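Local coordinates for protein putative fimbrium tip subunit Fim1F (Parabacteroides distasonis, PDB 3R4R) that is a putative component of the fimbrial tip, part of the surface filaments that mediate cell adhesion and biofilm formation, at residues Leu141-Glu149 / Val161-Ser169. Sequence-based numbering, arbitrary orientation.
Sequences LLVKIGKSE and VTVSLIQLS. With EDO (1,2-ethanediol), chain E; EDO (1,2-ethanediol), chain I.
Ile145 and Ile166 form an antiparallel hydrogen-bonded pair, Ile145 N to Ile166 O at 3.0 Å and Ile166 N to Ile145 O at 2.9 Å, and Leu168 N bonds to Val143 O. Toward Ser148 the strands splay apart: two waters bridge the Lys147 and Ser164 backbones, and Ser148 OG takes a lone pair of Thr162 O at 2.9 Å. On one face Lys144 and Gln167 run side by side. The lysine chain bends at chi2 (115°) and chi4, which curls NZ back to Gln167 OE1 at 2.6 Å, on a lone pair, to Leu142 O from above its carbonyl plane, and to Glu41 O. A third water ties Gln167 OE1 to Val143 O and Ser169 OG. A leucine in place of Lys144 would probably cost Gln167 OE1, Leu142 O and Glu41 O their shared donor, leaving the glutamine amide held by the water and a weak bond to Glu41. On the other face Ile145 CD1 meets Leu168 CD1 at 3.8 Å, and Val143 CG1 packs against Leu168 CD2. Back on the Lys144 side, Leu165 CD2 lies 3.4 Å from Gly146 N; a side chain at Gly146 would run into it, Ser164 O and Val163 CG1. This is the hairpin of strands 144-152 and 161-179: strand 96-104 pairs with the first, strand 12-21 runs parallel to the second, and Tyr232 of strand 228-232 touches Val143 and Leu168.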
loop_
_atom_site.group_PDB
_atom_site.type_symbol
_atom_site.label_atom_id
_atom_site.label_comp_id
_atom_site.label_asym_id
_atom_site.label_seq_id
_atom_site.Cartn_x
_atom_site.Cartn_y
_atom_site.Cartn_z
ATOM N N LEU A 141 0.415 10.499 1.081
ATOM C CA LEU A 141 -0.563 9.944 2.013
ATOM C C LEU A 141 -1.084 8.600 1.442
ATOM O O LEU A 141 -2.279 8.359 1.378
ATOM C CB LEU A 141 -1.699 10.945 2.298
ATOM C CG LEU A 141 -2.595 10.662 3.533
ATOM C CD1 LEU A 141 -1.838 10.898 4.853
ATOM C CD2 LEU A 141 -3.832 11.540 3.512
ATOM N N LEU A 142 -0.165 7.735 1.014
ATOM C CA LEU A 142 -0.460 6.383 0.519
ATOM C C LEU A 142 -0.427 5.397 1.689
ATOM O O LEU A 142 0.495 5.446 2.503
ATOM C CB LEU A 142 0.511 5.948 -0.591
ATOM C CG LEU A 142 0.428 6.700 -1.933
ATOM C CD1 LEU A 142 1.632 6.367 -2.827
ATOM C CD2 LEU A 142 -0.934 6.524 -2.621
ATOM N N VAL A 143 -1.426 4.517 1.781
ATOM C CA VAL A 143 -1.552 3.604 2.900
ATOM C C VAL A 143 -0.552 2.451 2.726
ATOM O O VAL A 143 -0.433 1.864 1.638
ATOM C CB VAL A 143 -3.021 3.082 3.076
ATOM C CG1 VAL A 143 -3.122 2.013 4.160
ATOM C CG2 VAL A 143 -3.979 4.234 3.382
ATOM N N LYS A 144 0.155 2.141 3.843
ATOM C CA LYS A 144 1.115 1.041 3.978
ATOM C C LYS A 144 0.710 0.174 5.166
ATOM O O LYS A 144 0.133 0.688 6.126
ATOM C CB LYS A 144 2.565 1.537 4.124
ATOM C CG LYS A 144 3.091 2.431 2.999
ATOM C CD LYS A 144 3.388 3.825 3.547
ATOM C CE LYS A 144 4.012 4.776 2.536
ATOM N NZ LYS A 144 3.075 5.168 1.443
ATOM N N ILE A 145 0.947 -1.142 5.092
ATOM C CA ILE A 145 0.571 -2.044 6.190
ATOM C C ILE A 145 1.706 -3.085 6.408
ATOM O O ILE A 145 2.381 -3.473 5.470
ATOM C CB ILE A 145 -0.821 -2.749 5.957
ATOM C CG1 ILE A 145 -0.812 -3.662 4.694
ATOM C CG2 ILE A 145 -2.002 -1.744 5.911
ATOM C CD1 ILE A 145 -2.036 -4.554 4.568
ATOM N N GLY A 146 1.890 -3.510 7.651
ATOM C CA GLY A 146 2.899 -4.500 8.013
ATOM C C GLY A 146 2.576 -5.227 9.299
ATOM O O GLY A 146 1.832 -4.706 10.123
ATOM N N LYS A 147 3.146 -6.433 9.489
ATOM C CA LYS A 147 2.947 -7.233 10.713
ATOM C C LYS A 147 4.242 -7.979 11.104
ATOM O O LYS A 147 4.915 -8.547 10.241
ATOM C CB LYS A 147 1.790 -8.239 10.552
ATOM C CG LYS A 147 1.259 -8.790 11.879
ATOM C CD LYS A 147 0.082 -9.780 11.736
ATOM C CE LYS A 147 0.421 -11.202 11.314
ATOM N NZ LYS A 147 1.068 -11.302 9.974
ATOM N N SER A 148 4.577 -7.976 12.412
ATOM C CA SER A 148 5.757 -8.672 12.939
ATOM C C SER A 148 5.457 -9.338 14.287
ATOM O O SER A 148 4.700 -8.805 15.094
ATOM C CB SER A 148 6.941 -7.722 13.088
ATOM O OG SER A 148 7.337 -7.196 11.833
ATOM N N GLU A 149 6.070 -10.502 14.520
ATOM C CA GLU A 149 5.933 -11.286 15.744
ATOM C C GLU A 149 7.190 -11.121 16.600
ATOM O O GLU A 149 8.305 -11.148 16.067
ATOM C CB GLU A 149 5.669 -12.766 15.416
ATOM C CG GLU A 149 4.240 -13.086 14.974
ATOM C CD GLU A 149 3.659 -12.486 13.702
ATOM O OE1 GLU A 149 4.428 -12.172 12.764
ATOM O OE2 GLU A 149 2.411 -12.418 13.612
ATOM N N VAL A 161 12.281 -3.982 17.474
ATOM C CA VAL A 161 11.453 -4.859 16.648
ATOM C C VAL A 161 11.078 -4.084 15.390
ATOM O O VAL A 161 10.452 -3.019 15.454
ATOM C CB VAL A 161 10.214 -5.452 17.367
ATOM C CG1 VAL A 161 9.430 -4.399 18.154
ATOM C CG2 VAL A 161 9.317 -6.214 16.390
ATOM N N THR A 162 11.530 -4.608 14.248
ATOM C CA THR A 162 11.331 -4.022 12.934
ATOM C C THR A 162 10.040 -4.560 12.303
ATOM O O THR A 162 9.767 -5.758 12.380
ATOM C CB THR A 162 12.556 -4.313 12.036
ATOM O OG1 THR A 162 12.737 -5.725 11.972
ATOM C CG2 THR A 162 13.843 -3.668 12.557
ATOM N N VAL A 163 9.253 -3.656 11.697
ATOM C CA VAL A 163 8.034 -3.956 10.937
ATOM C C VAL A 163 8.260 -3.522 9.476
ATOM O O VAL A 163 8.443 -2.322 9.211
ATOM C CB VAL A 163 6.741 -3.324 11.521
ATOM C CG1 VAL A 163 5.550 -3.592 10.607
ATOM C CG2 VAL A 163 6.463 -3.826 12.944
ATOM N N SER A 164 8.249 -4.490 8.545
ATOM C CA SER A 164 8.394 -4.188 7.125
ATOM C C SER A 164 7.028 -3.888 6.539
ATOM O O SER A 164 6.160 -4.751 6.518
ATOM C CB SER A 164 9.083 -5.324 6.379
ATOM O OG SER A 164 10.405 -5.472 6.869
ATOM N N LEU A 165 6.835 -2.641 6.113
ATOM C CA LEU A 165 5.573 -2.156 5.551
ATOM C C LEU A 165 5.537 -2.276 4.047
ATOM O O LEU A 165 6.526 -1.972 3.371
ATOM C CB LEU A 165 5.330 -0.682 5.927
ATOM C CG LEU A 165 5.288 -0.329 7.403
ATOM C CD1 LEU A 165 5.287 1.154 7.574
ATOM C CD2 LEU A 165 4.103 -0.939 8.108
ATOM N N ILE A 166 4.403 -2.714 3.519
ATOM C CA ILE A 166 4.206 -2.770 2.069
ATOM C C ILE A 166 3.225 -1.686 1.695
ATOM O O ILE A 166 2.378 -1.306 2.499
ATOM C CB ILE A 166 3.749 -4.155 1.498
ATOM C CG1 ILE A 166 2.296 -4.532 1.970
ATOM C CG2 ILE A 166 4.776 -5.245 1.775
ATOM C CD1 ILE A 166 1.554 -5.492 1.084
ATOM N N GLN A 167 3.292 -1.272 0.455
ATOM C CA GLN A 167 2.402 -0.355 -0.226
ATOM C C GLN A 167 1.097 -1.107 -0.513
ATOM O O GLN A 167 1.142 -2.156 -1.147
ATOM C CB GLN A 167 3.157 0.084 -1.495
ATOM C CG GLN A 167 3.024 1.521 -1.889
ATOM C CD GLN A 167 3.657 2.482 -0.971
ATOM O OE1 GLN A 167 2.965 3.284 -0.357
ATOM N NE2 GLN A 167 4.983 2.490 -0.934
ATOM N N LEU A 168 -0.042 -0.657 0.035
ATOM C CA LEU A 168 -1.333 -1.331 -0.132
ATOM C C LEU A 168 -1.917 -1.070 -1.546
ATOM O O LEU A 168 -2.765 -1.802 -2.009
ATOM C CB LEU A 168 -2.328 -0.869 0.965
ATOM C CG LEU A 168 -3.641 -1.618 1.125
ATOM C CD1 LEU A 168 -3.404 -3.122 1.336
ATOM C CD2 LEU A 168 -4.428 -1.042 2.230
ATOM N N SER A 169 -1.424 -0.065 -2.223
ATOM C CA SER A 169 -1.813 0.265 -3.582
ATOM C C SER A 169 -0.761 -0.180 -4.574
ATOM O O SER A 169 0.380 -0.460 -4.198
ATOM C CB SER A 169 -2.041 1.770 -3.720
ATOM O OG SER A 169 -0.844 2.491 -3.496
HETATM C C1 EDO E . 3.828 0.515 -5.111
HETATM O O1 EDO E . 2.965 1.652 -4.906
HETATM C C2 EDO E . 5.272 1.008 -5.258
HETATM O O2 EDO E . 6.193 -0.055 -4.958
HETATM C C1 EDO I . -0.865 -13.649 8.288
HETATM O O1 EDO I . -1.053 -12.239 8.429
HETATM C C2 EDO I . -1.093 -14.335 9.634
HETATM O O2 EDO I . -0.884 -15.746 9.485
HETATM O O HOH W 1 0.274 2.467 -0.881
HETATM O O HOH W 2 7.086 -7.269 9.055
HETATM O O HOH W 3 4.709 -7.147 7.091
#